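Long-range contacts in alpha-amylase (Eisenia fetida, PDB 6M4K), which probably catalyses, with calcium and chloride as cofactors, the internal hydrolysis of alpha-1,4-glucosidic linkages in starch-like polysaccharides: residues Val70-Asn75 with Val131-Asn136; Leu104-Gly109 with Ser166-Leu171; Asp137-Asp142 with Asp170-Ala175; Glu159-Arg164 with His204-Asp209; Tyr177-Glu182 with Glu211-Arg216. All blocks are in the same frame, centred on the assembly; numbering follows the deposited sequence.

How the interactions relate
Interactions 2, 3 and 4 gather round one calcium ion. Interactions 2 and 3 share Asp170 and Leu171, and interaction 4 supplies two backbone carbonyls to the same metal; together they join the domain inserted after barrel strand 97-102 to the end of strand 196-199. Interaction 2 is largely buried, while interactions 3 and 4 are partly exposed. Interaction 1 is also buried but stands off the metal, relying on apolar packing and a pair of tyrosine hydroxyls; Tyr133 packs on Met107 and Leu171 of interaction 2. Interaction 5, nearer the surface, joins two barrel helices by charge and aliphatic packing, and Arg179 ties it to Asp209 of interaction 4.

Interaction 1: residues Val70-Asn75 with Val131-Asn136; sequences VSYTMN and VPYGPN
Tyr72 reaches across to Val131 and Tyr133, and the contact is essentially the path of its side chain. From CB the ring sets off beside the backbone N, with CG anti to the carbonyl carbon (chi1 -54°), which lets the end of the ring reach Val131 and Tyr133. Tyr72 CD2 comes within 4.0 Å of Val131 CG2. One atom further, Tyr72 CE2 lies 3.9 Å from Val131 CG1 and also meets Tyr133 CE2 at 3.8 Å. At the end of the ring, Tyr72 OH accepts a hydrogen bond from Tyr133 OH, with 2.9 Å between the oxygens. The two side chains run at about a right angle, meeting at their ring edges, while Val131 CG1 sits over the centre of the Tyr133 ring. Helix 176-192 adds Val181 and Glu182, which touch both tyrosines. One residue earlier, Ser71 OG, bonded to Glu52, accepts from Thr73 N in an ST turn. A phenylalanine in place of Tyr72 lacks the acceptor oxygen and would probably leave the Tyr133 hydroxyl without this mate in buried surroundings. The chemistry is thus mainly apolar, with one directed O-H...O bond that, together with the packing, sets how the ring edges meet.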
# COMPACT_ATOMS: atom_id res chain seq x y z
N VAL A 70 -10.21 -9.66 17.86
CA VAL A 70 -10.84 -10.40 18.94
C VAL A 70 -9.83 -11.27 19.69
O VAL A 70 -9.90 -11.41 20.91
CB VAL A 70 -12.04 -11.21 18.41
CG1 VAL A 70 -12.55 -12.21 19.46
CG2 VAL A 70 -13.15 -10.26 17.98
N SER A 71 -8.86 -11.84 18.98
CA SER A 71 -7.75 -12.54 19.61
C SER A 71 -6.59 -12.57 18.62
O SER A 71 -6.67 -11.99 17.53
CB SER A 71 -8.14 -13.95 20.05
OG SER A 71 -8.04 -14.85 18.97
N TYR A 72 -5.51 -13.26 19.00
CA TYR A 72 -4.36 -13.42 18.12
C TYR A 72 -4.24 -14.84 17.57
O TYR A 72 -3.17 -15.21 17.07
CB TYR A 72 -3.08 -12.93 18.81
CG TYR A 72 -3.22 -11.50 19.31
CD1 TYR A 72 -3.22 -10.43 18.43
CD2 TYR A 72 -3.36 -11.23 20.67
CE1 TYR A 72 -3.36 -9.12 18.89
CE2 TYR A 72 -3.50 -9.94 21.13
CZ TYR A 72 -3.49 -8.88 20.25
OH TYR A 72 -3.63 -7.59 20.72
N THR A 73 -5.31 -15.63 17.64
CA THR A 73 -5.33 -16.84 16.82
C THR A 73 -5.42 -16.44 15.35
O THR A 73 -5.58 -15.27 15.01
CB THR A 73 -6.48 -17.76 17.21
OG1 THR A 73 -7.73 -17.21 16.76
CG2 THR A 73 -6.51 -17.95 18.73
N MET A 74 -5.28 -17.42 14.46
CA MET A 74 -4.99 -17.14 13.06
C MET A 74 -6.03 -17.72 12.10
O MET A 74 -5.71 -18.17 11.00
CB MET A 74 -3.58 -17.58 12.70
CG MET A 74 -2.52 -16.66 13.31
SD MET A 74 -2.54 -15.02 12.53
CE MET A 74 -1.88 -15.50 10.93
N ASN A 75 -7.30 -17.68 12.50
CA ASN A 75 -8.41 -18.04 11.62
C ASN A 75 -9.19 -16.76 11.33
O ASN A 75 -9.73 -16.14 12.26
CB ASN A 75 -9.30 -19.06 12.32
CG ASN A 75 -10.26 -19.76 11.38
OD1 ASN A 75 -10.10 -19.74 10.16
ND2 ASN A 75 -11.26 -20.41 11.96
N VAL A 131 -7.41 -13.94 24.36
CA VAL A 131 -6.05 -13.40 24.45
C VAL A 131 -5.25 -13.97 25.63
O VAL A 131 -4.23 -14.63 25.40
CB VAL A 131 -6.04 -11.85 24.35
CG1 VAL A 131 -4.65 -11.32 24.57
CG2 VAL A 131 -6.60 -11.40 23.00
N PRO A 132 -5.69 -13.76 26.89
CA PRO A 132 -6.81 -12.97 27.40
C PRO A 132 -6.42 -11.51 27.71
O PRO A 132 -5.29 -11.24 28.16
CB PRO A 132 -7.18 -13.69 28.70
CG PRO A 132 -5.86 -14.17 29.22
CD PRO A 132 -5.04 -14.53 27.98
N TYR A 133 -7.37 -10.60 27.49
CA TYR A 133 -7.29 -9.22 27.97
C TYR A 133 -8.52 -8.92 28.81
O TYR A 133 -9.61 -9.43 28.53
CB TYR A 133 -7.34 -8.22 26.81
CG TYR A 133 -6.12 -8.05 25.93
CD1 TYR A 133 -4.83 -7.96 26.47
CD2 TYR A 133 -6.27 -7.89 24.55
CE1 TYR A 133 -3.72 -7.75 25.64
CE2 TYR A 133 -5.17 -7.68 23.72
CZ TYR A 133 -3.91 -7.61 24.28
OH TYR A 133 -2.82 -7.39 23.47
N GLY A 134 -8.33 -8.06 29.82
CA GLY A 134 -9.42 -7.49 30.59
C GLY A 134 -9.23 -5.99 30.73
O GLY A 134 -8.34 -5.41 30.11
N PRO A 135 -10.07 -5.33 31.55
CA PRO A 135 -10.01 -3.87 31.66
C PRO A 135 -8.65 -3.29 32.01
O PRO A 135 -8.34 -2.18 31.56
CB PRO A 135 -11.04 -3.57 32.76
CG PRO A 135 -12.05 -4.66 32.59
CD PRO A 135 -11.25 -5.89 32.23
N ASN A 136 -7.83 -4.00 32.80
CA ASN A 136 -6.52 -3.46 33.18
C ASN A 136 -5.59 -3.32 31.99
O ASN A 136 -4.56 -2.64 32.10
CB ASN A 136 -5.84 -4.35 34.23
CG ASN A 136 -6.58 -4.37 35.55
OD1 ASN A 136 -7.22 -3.40 35.92
ND2 ASN A 136 -6.51 -5.50 36.25

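Interaction 2: residues Leu104-Gly109 with Ser166-Leu171; sequences LNHMTG and SGLRDL. With CA (calcium ion), chain B.
Asn105-Thr108 and Arg169-Leu171 run side by side in roughly opposite directions, and the tight part of their contact is built on backbone bonds and calcium. Leu171 N donates to Asn105 O, Met107 N to Arg169 O at 3.1 Å, and Arg169 N to Thr108 O at 2.8 Å; a single beta bridge pairs His106 with Asp170. The side chain of Asn105, its CG anti to the backbone N (chi1 174°), puts OD1 2.4 Å from the calcium, which Asp170 grips with both OD1 and OD2. Amide and carboxylate planes stand 62° apart, and a metal-bound water donates to both Asn105 O and Leu171 O. Asn105 ND2 in turn donates to His106 ND1 in the plane of the imidazole, whose NE2 is bonded to Tyr67 O. Over one face of this ring Leu168 CD1 makes a CH-pi contact, 3.7 Å from the centroid. The other end is looser and partly exposed. There the Arg169 guanidinium lies over Gly109 C, with its CZ 4.2 Å away, while NH1 turns back to Gly167 O and NE bonds to Gly123 O. The Leu104-His106 end belongs to the first conserved sequence region of family 13 glycosidases, and the site matches their calcium site between the barrel and its inserted domain.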
# COMPACT_ATOMS: atom_id res chain seq x y z
N LEU A 104 -2.56 -3.50 16.30
CA LEU A 104 -2.08 -3.56 17.68
C LEU A 104 -2.62 -2.45 18.57
O LEU A 104 -2.44 -2.52 19.80
CB LEU A 104 -0.54 -3.53 17.72
CG LEU A 104 0.16 -4.61 16.91
CD1 LEU A 104 1.67 -4.47 17.07
CD2 LEU A 104 -0.29 -6.02 17.28
N ASN A 105 -3.26 -1.43 18.01
CA ASN A 105 -3.68 -0.28 18.81
C ASN A 105 -4.90 -0.57 19.67
O ASN A 105 -5.09 0.06 20.71
CB ASN A 105 -3.96 0.91 17.89
CG ASN A 105 -4.53 2.10 18.63
OD1 ASN A 105 -3.84 2.77 19.40
ND2 ASN A 105 -5.78 2.40 18.36
N HIS A 106 -5.76 -1.49 19.24
CA HIS A 106 -7.09 -1.60 19.81
C HIS A 106 -7.60 -3.01 19.58
O HIS A 106 -7.00 -3.82 18.88
CB HIS A 106 -8.01 -0.59 19.14
CG HIS A 106 -7.97 -0.64 17.65
ND1 HIS A 106 -7.23 0.24 16.89
CD2 HIS A 106 -8.57 -1.49 16.77
CE1 HIS A 106 -7.39 -0.05 15.61
NE2 HIS A 106 -8.19 -1.10 15.51
N MET A 107 -8.73 -3.29 20.23
CA MET A 107 -9.49 -4.52 19.99
C MET A 107 -10.77 -4.17 19.23
O MET A 107 -10.70 -3.67 18.10
CB MET A 107 -9.73 -5.27 21.31
CG MET A 107 -8.45 -5.74 21.99
SD MET A 107 -7.42 -6.85 20.99
CE MET A 107 -8.35 -8.39 21.10
N THR A 108 -11.94 -4.42 19.80
CA THR A 108 -13.19 -4.08 19.13
C THR A 108 -13.73 -2.76 19.65
O THR A 108 -13.23 -2.19 20.63
CB THR A 108 -14.26 -5.16 19.36
OG1 THR A 108 -14.62 -5.18 20.76
CG2 THR A 108 -13.75 -6.52 18.94
N GLY A 109 -14.79 -2.30 19.00
CA GLY A 109 -15.65 -1.29 19.58
C GLY A 109 -16.57 -1.88 20.63
O GLY A 109 -16.35 -2.99 21.14
N SER A 166 -12.70 6.37 17.19
CA SER A 166 -14.07 6.02 16.80
C SER A 166 -14.65 4.93 17.69
O SER A 166 -15.40 4.06 17.22
CB SER A 166 -14.16 5.64 15.32
OG SER A 166 -13.76 6.73 14.50
N GLY A 167 -14.29 4.95 18.97
CA GLY A 167 -14.82 4.00 19.93
C GLY A 167 -14.08 2.68 20.04
O GLY A 167 -14.44 1.86 20.89
N LEU A 168 -13.06 2.44 19.22
CA LEU A 168 -12.29 1.21 19.33
C LEU A 168 -11.58 1.18 20.67
O LEU A 168 -10.84 2.10 21.02
CB LEU A 168 -11.27 1.16 18.19
CG LEU A 168 -11.88 1.10 16.79
CD1 LEU A 168 -10.81 1.48 15.77
CD2 LEU A 168 -12.45 -0.27 16.50
N ARG A 169 -11.82 0.12 21.44
CA ARG A 169 -11.26 0.04 22.79
C ARG A 169 -9.74 0.02 22.72
O ARG A 169 -9.14 -0.82 22.05
CB ARG A 169 -11.82 -1.18 23.52
CG ARG A 169 -13.37 -1.26 23.60
CD ARG A 169 -14.05 0.07 23.81
NE ARG A 169 -15.42 -0.05 24.34
CZ ARG A 169 -16.45 0.70 23.95
NH1 ARG A 169 -16.31 1.61 23.00
NH2 ARG A 169 -17.63 0.53 24.52
N ASP A 170 -9.12 0.96 23.43
CA ASP A 170 -7.74 1.33 23.17
C ASP A 170 -6.80 0.60 24.12
O ASP A 170 -6.88 0.79 25.34
CB ASP A 170 -7.58 2.84 23.33
CG ASP A 170 -6.33 3.36 22.68
OD1 ASP A 170 -6.25 3.31 21.43
OD2 ASP A 170 -5.40 3.81 23.39
N LEU A 171 -5.91 -0.22 23.58
CA LEU A 171 -5.02 -1.01 24.42
C LEU A 171 -3.97 -0.14 25.10
O LEU A 171 -3.51 0.87 24.56
CB LEU A 171 -4.33 -2.11 23.60
CG LEU A 171 -5.24 -3.30 23.29
CD1 LEU A 171 -4.65 -4.15 22.16
CD2 LEU A 171 -5.49 -4.14 24.55
CA CA B . -3.89 4.15 21.39
O HOH W 1 -3.42 1.79 22.05
O HOH W 2 -5.53 5.92 20.50
O HOH W 3 -1.86 4.13 22.88

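Interaction 3: residues Asp137-Asp142 with Asp170-Ala175; sequences DFHGSD and DLDGSA. With CA (calcium ion), chain B.
Asp137-His139 and Asp170-Asp172 form a short backbone bridge between two loops of the domain inserted after barrel strand 97-102, just ahead of helix 176-192. Phe138 and Leu171 are the bridged pair. On their flanks Asp172 N donates to Asp137 O at 2.8 Å, almost straight at 173°, and His139 N donates to Asp170 O nearly along the C=O axis. Leu171 CD2 lies over the rim of one face of the Phe138 ring, 3.5 Å from CE2.

Side chains extend the bridge toward the calcium. His139 ND1 gives its N-H to Asp170 OD2 at 2.7 Å, using the anti lone pair of that oxygen; ring and carboxylate are nearly coplanar, 23° apart. Asp172 CA covers one face of the imidazole, 3.9 Å from its centroid, and a water lies 3.0 Å from His139 NE2. Another water joins His139 O to Asp170 N. Asp172 closes an Asx turn: its OD1 accepts from Ser174 N and, at 2.7 Å, from Ser174 OG.

Asp170 OD2 is thus held by the metal and by a second-shell histidine at once. Bidentate binding to calcium and the bond to His139 together hold the carboxylate in its rotation, and the donated proton together with the cation is likely to keep that carboxylate ionised.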
# COMPACT_ATOMS: atom_id res chain seq x y z
N ASP A 137 -5.92 -3.96 30.88
CA ASP A 137 -5.08 -3.93 29.69
C ASP A 137 -5.43 -2.80 28.74
O ASP A 137 -4.80 -2.69 27.68
CB ASP A 137 -5.16 -5.28 28.99
CG ASP A 137 -4.73 -6.41 29.90
OD1 ASP A 137 -3.65 -6.27 30.51
OD2 ASP A 137 -5.48 -7.40 30.03
N PHE A 138 -6.38 -1.95 29.09
CA PHE A 138 -6.86 -0.89 28.23
C PHE A 138 -6.70 0.46 28.90
O PHE A 138 -6.69 0.58 30.13
CB PHE A 138 -8.35 -1.07 27.89
CG PHE A 138 -8.62 -2.27 27.04
CD1 PHE A 138 -8.78 -3.52 27.61
CD2 PHE A 138 -8.67 -2.15 25.66
CE1 PHE A 138 -9.00 -4.63 26.82
CE2 PHE A 138 -8.90 -3.24 24.85
CZ PHE A 138 -9.06 -4.49 25.42
N HIS A 139 -6.55 1.49 28.06
CA HIS A 139 -6.80 2.84 28.51
C HIS A 139 -8.29 3.01 28.84
O HIS A 139 -9.15 2.35 28.26
CB HIS A 139 -6.38 3.82 27.42
CG HIS A 139 -4.90 3.83 27.16
ND1 HIS A 139 -4.37 3.79 25.89
CD2 HIS A 139 -3.85 3.87 28.01
CE1 HIS A 139 -3.05 3.81 25.96
NE2 HIS A 139 -2.71 3.87 27.23
N GLY A 140 -8.58 3.89 29.77
CA GLY A 140 -9.94 4.14 30.21
C GLY A 140 -10.07 5.54 30.75
O GLY A 140 -9.32 6.44 30.36
N SER A 141 -11.03 5.72 31.66
CA SER A 141 -11.30 7.05 32.20
C SER A 141 -10.10 7.64 32.93
O SER A 141 -9.99 8.87 33.04
CB SER A 141 -12.53 7.03 33.10
OG SER A 141 -12.42 6.03 34.10
N ASP A 142 -9.18 6.80 33.43
CA ASP A 142 -7.95 7.32 34.04
C ASP A 142 -7.03 7.98 33.02
O ASP A 142 -6.18 8.78 33.41
CB ASP A 142 -7.17 6.18 34.70
CG ASP A 142 -7.72 5.79 36.06
OD1 ASP A 142 -8.51 6.56 36.63
OD2 ASP A 142 -7.34 4.71 36.55
N ASP A 170 -9.12 0.96 23.43
CA ASP A 170 -7.74 1.33 23.17
C ASP A 170 -6.80 0.60 24.12
O ASP A 170 -6.88 0.79 25.34
CB ASP A 170 -7.58 2.84 23.33
CG ASP A 170 -6.33 3.36 22.68
OD1 ASP A 170 -6.25 3.31 21.43
OD2 ASP A 170 -5.40 3.81 23.39
N LEU A 171 -5.91 -0.22 23.58
CA LEU A 171 -5.02 -1.01 24.42
C LEU A 171 -3.97 -0.14 25.10
O LEU A 171 -3.51 0.87 24.56
CB LEU A 171 -4.33 -2.11 23.60
CG LEU A 171 -5.24 -3.30 23.29
CD1 LEU A 171 -4.65 -4.15 22.16
CD2 LEU A 171 -5.49 -4.14 24.55
N ASP A 172 -3.58 -0.54 26.31
CA ASP A 172 -2.52 0.16 27.04
C ASP A 172 -1.18 -0.41 26.59
O ASP A 172 -0.65 -1.36 27.17
CB ASP A 172 -2.72 0.03 28.55
CG ASP A 172 -1.65 0.75 29.33
OD1 ASP A 172 -0.85 1.48 28.71
OD2 ASP A 172 -1.62 0.60 30.57
N GLY A 173 -0.62 0.20 25.54
CA GLY A 173 0.66 -0.24 25.02
C GLY A 173 1.84 -0.01 25.93
O GLY A 173 2.94 -0.49 25.61
N SER A 174 1.65 0.70 27.04
CA SER A 174 2.72 0.86 28.02
C SER A 174 2.82 -0.33 28.97
O SER A 174 3.82 -0.45 29.69
CB SER A 174 2.53 2.14 28.83
OG SER A 174 1.54 1.98 29.83
N ALA A 175 1.81 -1.19 29.00
CA ALA A 175 1.78 -2.31 29.93
C ALA A 175 2.67 -3.45 29.46
O ALA A 175 2.63 -3.84 28.29
CB ALA A 175 0.34 -2.81 30.09
CA CA B . -3.89 4.15 21.39
O HOH W 4 -10.23 2.60 25.60
O HOH W 5 0.15 3.58 26.36
O HOH W 1 -3.42 1.79 22.05
O HOH W 2 -5.53 5.92 20.50
O HOH W 3 -1.86 4.13 22.88

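Interaction 4: residues Glu159-Arg164 with His204-Asp209; sequences EVRNCR and HMWPGD. With CA (calcium ion), chain B.
His204 ND1 donates to Val160 O at 2.9 Å, close to the imidazole plane, and that carbonyl also accepts from a calcium-bound water, which donates to Cys163 O as well. The next carbonyl, Arg161 O, is taken by the calcium at 2.4 Å, as is His204 O. Trp206 NE1 gives its N-H to Asn162 OD1 at 2.8 Å; the oxygen lies close to the indole plane, while the amide is turned 60° from it. In one of two modelled conformers, Arg161 CD lies over the six-membered ring of Trp206, 3.4 Å from its centroid, NE makes a weak bond to Met205 O, and NH2 pairs with Glu249. Met205 O is also bonded to Tyr250 OH. An alanine in place of Trp206 would probably leave Asn162 OD1 without its indole donor and uncover the Arg161 chain. The contact sets the last turn of helix 157-162 against the link between barrel strand 196-199 and helix 207-214, with Trp206 as N-cap residue of the latter.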
# COMPACT_ATOMS: atom_id res chain seq x y z
N GLU A 159 -4.45 12.79 23.79
CA GLU A 159 -5.79 12.38 23.38
C GLU A 159 -5.74 11.45 22.17
O GLU A 159 -6.41 10.41 22.15
CB GLU A 159 -6.63 13.63 23.10
CG GLU A 159 -8.07 13.37 22.73
CD GLU A 159 -8.90 14.64 22.75
OE1 GLU A 159 -8.61 15.53 23.58
OE2 GLU A 159 -9.83 14.75 21.92
N VAL A 160 -4.94 11.81 21.17
CA VAL A 160 -4.82 10.98 19.97
C VAL A 160 -4.33 9.57 20.31
O VAL A 160 -4.75 8.59 19.68
CB VAL A 160 -3.91 11.68 18.95
CG1 VAL A 160 -3.65 10.78 17.74
CG2 VAL A 160 -4.53 12.99 18.49
N ARG A 161 -3.48 9.44 21.32
CA ARG A 161 -2.88 8.15 21.62
C ARG A 161 -3.59 7.38 22.72
O ARG A 161 -3.55 6.15 22.70
CB ARG A 161 -1.39 8.31 21.95
CG ARG A 161 -0.56 8.63 20.71
CD ARG A 161 0.87 9.07 21.02
NE ARG A 161 1.68 9.16 19.81
CZ ARG A 161 2.66 10.03 19.62
NH1 ARG A 161 2.96 10.91 20.56
NH2 ARG A 161 3.34 10.03 18.48
N ASN A 162 -4.25 8.05 23.67
CA ASN A 162 -4.85 7.36 24.80
C ASN A 162 -6.37 7.29 24.77
O ASN A 162 -6.95 6.54 25.56
CB ASN A 162 -4.36 7.98 26.12
CG ASN A 162 -2.89 7.73 26.37
OD1 ASN A 162 -2.26 6.95 25.67
ND2 ASN A 162 -2.34 8.40 27.38
N CYS A 163 -7.03 8.06 23.91
CA CYS A 163 -8.47 7.96 23.74
C CYS A 163 -8.80 6.97 22.62
O CYS A 163 -7.91 6.44 21.95
CB CYS A 163 -9.09 9.33 23.50
SG CYS A 163 -8.91 10.48 24.90
N ARG A 164 -10.08 6.71 22.41
CA ARG A 164 -10.51 5.68 21.48
C ARG A 164 -10.73 6.25 20.08
O ARG A 164 -11.46 7.22 19.91
CB ARG A 164 -11.81 5.04 21.96
CG ARG A 164 -11.69 4.34 23.28
CD ARG A 164 -13.08 4.08 23.84
NE ARG A 164 -13.02 3.36 25.11
CZ ARG A 164 -14.08 3.16 25.87
NH1 ARG A 164 -15.26 3.63 25.49
NH2 ARG A 164 -13.97 2.50 27.01
N HIS A 204 -1.93 6.51 16.59
CA HIS A 204 -2.67 6.33 17.83
C HIS A 204 -1.88 5.56 18.88
O HIS A 204 -2.42 5.28 19.96
CB HIS A 204 -4.01 5.67 17.51
CG HIS A 204 -4.84 6.50 16.59
ND1 HIS A 204 -5.44 7.67 17.00
CD2 HIS A 204 -5.10 6.38 15.27
CE1 HIS A 204 -6.07 8.22 15.98
NE2 HIS A 204 -5.88 7.46 14.91
N MET A 205 -0.63 5.21 18.59
CA MET A 205 0.23 4.56 19.56
C MET A 205 1.43 5.46 19.86
O MET A 205 1.82 6.30 19.05
CB MET A 205 0.68 3.18 19.08
CG MET A 205 -0.50 2.20 19.03
SD MET A 205 -0.11 0.55 18.43
CE MET A 205 0.18 0.87 16.69
N TRP A 206 2.01 5.27 21.04
CA TRP A 206 3.21 6.00 21.42
C TRP A 206 4.42 5.35 20.77
O TRP A 206 4.57 4.13 20.85
CB TRP A 206 3.39 5.99 22.94
CG TRP A 206 2.32 6.72 23.68
CD1 TRP A 206 1.21 6.19 24.27
CD2 TRP A 206 2.24 8.14 23.90
NE1 TRP A 206 0.45 7.17 24.83
CE2 TRP A 206 1.06 8.38 24.63
CE3 TRP A 206 3.06 9.23 23.56
CZ2 TRP A 206 0.66 9.66 25.01
CZ3 TRP A 206 2.65 10.50 23.94
CH2 TRP A 206 1.47 10.70 24.66
N PRO A 207 5.30 6.12 20.12
CA PRO A 207 6.53 5.52 19.57
C PRO A 207 7.31 4.70 20.59
O PRO A 207 7.88 3.67 20.23
CB PRO A 207 7.32 6.74 19.08
CG PRO A 207 6.25 7.73 18.71
CD PRO A 207 5.13 7.52 19.71
N GLY A 208 7.34 5.14 21.86
CA GLY A 208 8.04 4.36 22.88
C GLY A 208 7.42 3.00 23.12
O GLY A 208 8.13 2.04 23.45
N ASP A 209 6.10 2.89 22.98
CA ASP A 209 5.45 1.58 23.13
C ASP A 209 5.76 0.70 21.94
O ASP A 209 6.07 -0.49 22.09
CB ASP A 209 3.93 1.74 23.27
CG ASP A 209 3.52 2.41 24.57
OD1 ASP A 209 4.33 2.47 25.51
OD2 ASP A 209 2.38 2.89 24.64
CA CA B . -3.89 4.15 21.39
O HOH W 2 -5.53 5.92 20.50
O HOH W 3 -1.86 4.13 22.88
O HOH W 1 -3.42 1.79 22.05

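Interaction 5: residues Tyr177-Glu182 with Glu211-Arg216; sequences YVRDVE and EAILGR. With SO4 (sulfate ion), chain H.
Arg179 and Asp180 face Ala212, Ile213 and Arg216 where two successive outer helices of the (beta/alpha)8 barrel, 176-192 and 207-214, pack together. In the van der Waals packing, Ala212 and Ile213 rest their aliphatic carbons against the charged residues. Ile213 CG1 lies 4.0 Å from Arg179 CG, and Ala212 CB sits over one face of the Arg179 guanidinium, 3.4 Å from NH1. Further along, Ile213 CD1 rests against a carboxylate oxygen, Glu182 OE1. The charged interactions lie toward the outside. The extended chain of Arg179 (chi2 168°, chi3 169°) carries its guanidinium past Ala212 to a sulfate, probably from the crystallisation liquor: NH1 donates to sulfate O4 at 2.9 Å and NH2 to sulfate O3. NH2 also forms a salt bridge with Asp209, and NE is bonded to Gly173 O. Arg216 covers Arg179 CB with one face of its guanidinium and sends NH1 back to Ala212 O at 3.0 Å. Its salt bridge is side-on and to a single oxygen: Asp180 OD1 lies in the guanidinium plane, 2.8 Å from Arg216 NE and 3.1 Å from Arg216 NH2.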
# COMPACT_ATOMS: atom_id res chain seq x y z
N TYR A 177 2.41 -6.55 30.01
CA TYR A 177 1.64 -7.69 29.53
C TYR A 177 1.18 -7.49 28.09
O TYR A 177 1.28 -8.41 27.27
CB TYR A 177 0.46 -7.93 30.46
CG TYR A 177 -0.42 -9.06 29.99
CD1 TYR A 177 -0.04 -10.37 30.16
CD2 TYR A 177 -1.64 -8.80 29.38
CE1 TYR A 177 -0.84 -11.41 29.73
CE2 TYR A 177 -2.44 -9.83 28.94
CZ TYR A 177 -2.04 -11.13 29.12
OH TYR A 177 -2.84 -12.17 28.70
N VAL A 178 0.67 -6.30 27.77
CA VAL A 178 0.23 -6.02 26.40
C VAL A 178 1.40 -6.13 25.44
O VAL A 178 1.30 -6.75 24.37
CB VAL A 178 -0.48 -4.66 26.33
CG1 VAL A 178 -0.76 -4.28 24.88
CG2 VAL A 178 -1.78 -4.69 27.13
N ARG A 179 2.55 -5.57 25.82
CA ARG A 179 3.73 -5.65 24.96
C ARG A 179 4.15 -7.10 24.73
O ARG A 179 4.51 -7.47 23.61
CB ARG A 179 4.89 -4.87 25.59
CG ARG A 179 4.61 -3.40 25.72
CD ARG A 179 5.63 -2.70 26.59
NE ARG A 179 5.52 -1.25 26.51
CZ ARG A 179 6.38 -0.41 27.07
NH1 ARG A 179 7.42 -0.89 27.74
NH2 ARG A 179 6.21 0.90 26.94
N ASP A 180 4.10 -7.92 25.79
CA ASP A 180 4.48 -9.32 25.65
C ASP A 180 3.51 -10.07 24.75
O ASP A 180 3.93 -10.89 23.92
CB ASP A 180 4.51 -9.99 27.04
CG ASP A 180 5.71 -9.57 27.87
OD1 ASP A 180 6.66 -8.97 27.34
OD2 ASP A 180 5.69 -9.88 29.09
N VAL A 181 2.21 -9.84 24.94
CA VAL A 181 1.19 -10.54 24.16
C VAL A 181 1.30 -10.17 22.68
O VAL A 181 1.22 -11.04 21.80
CB VAL A 181 -0.20 -10.21 24.72
CG1 VAL A 181 -1.27 -10.54 23.71
CG2 VAL A 181 -0.43 -10.98 26.02
N GLU A 182 1.46 -8.89 22.39
CA GLU A 182 1.52 -8.46 20.99
C GLU A 182 2.80 -8.94 20.33
O GLU A 182 2.79 -9.36 19.16
CB GLU A 182 1.32 -6.95 20.90
CG GLU A 182 -0.11 -6.58 21.32
CD GLU A 182 -0.48 -5.15 21.06
OE1 GLU A 182 0.39 -4.28 21.17
OE2 GLU A 182 -1.68 -4.91 20.75
N GLU A 211 8.48 0.95 20.19
CA GLU A 211 9.87 0.55 20.34
C GLU A 211 10.01 -0.65 21.27
O GLU A 211 10.79 -1.57 21.01
CB GLU A 211 10.72 1.72 20.84
CG GLU A 211 12.20 1.36 20.99
CD GLU A 211 13.03 2.50 21.55
OE1 GLU A 211 12.62 3.67 21.39
OE2 GLU A 211 14.09 2.22 22.14
N ALA A 212 9.23 -0.66 22.36
CA ALA A 212 9.29 -1.76 23.31
C ALA A 212 8.78 -3.06 22.70
O ALA A 212 9.31 -4.14 22.98
CB ALA A 212 8.49 -1.42 24.57
N ILE A 213 7.72 -2.99 21.89
CA ILE A 213 7.21 -4.18 21.21
C ILE A 213 8.22 -4.68 20.19
O ILE A 213 8.53 -5.87 20.13
CB ILE A 213 5.84 -3.88 20.58
CG1 ILE A 213 4.81 -3.57 21.68
CG2 ILE A 213 5.39 -5.05 19.70
CD1 ILE A 213 3.53 -2.94 21.15
N LEU A 214 8.75 -3.77 19.36
CA LEU A 214 9.70 -4.18 18.34
C LEU A 214 10.97 -4.77 18.95
O LEU A 214 11.56 -5.69 18.37
CB LEU A 214 10.04 -3.01 17.41
CG LEU A 214 8.87 -2.46 16.58
CD1 LEU A 214 9.35 -1.37 15.62
CD2 LEU A 214 8.11 -3.54 15.83
N GLY A 215 11.38 -4.28 20.12
CA GLY A 215 12.55 -4.82 20.79
C GLY A 215 12.39 -6.25 21.26
O GLY A 215 13.39 -6.92 21.54
N ARG A 216 11.15 -6.74 21.34
CA ARG A 216 10.87 -8.12 21.71
C ARG A 216 10.85 -9.06 20.52
O ARG A 216 10.71 -10.27 20.70
CB ARG A 216 9.51 -8.20 22.42
CG ARG A 216 9.46 -7.56 23.79
CD ARG A 216 8.00 -7.26 24.16
NE ARG A 216 7.78 -7.14 25.60
CZ ARG A 216 8.09 -6.07 26.34
NH1 ARG A 216 8.65 -5.01 25.78
NH2 ARG A 216 7.84 -6.08 27.64
S SO4 H . 9.18 2.21 28.76
O1 SO4 H . 9.77 3.00 29.83
O2 SO4 H . 9.81 2.55 27.49
O3 SO4 H . 7.75 2.48 28.68
O4 SO4 H . 9.39 0.79 29.04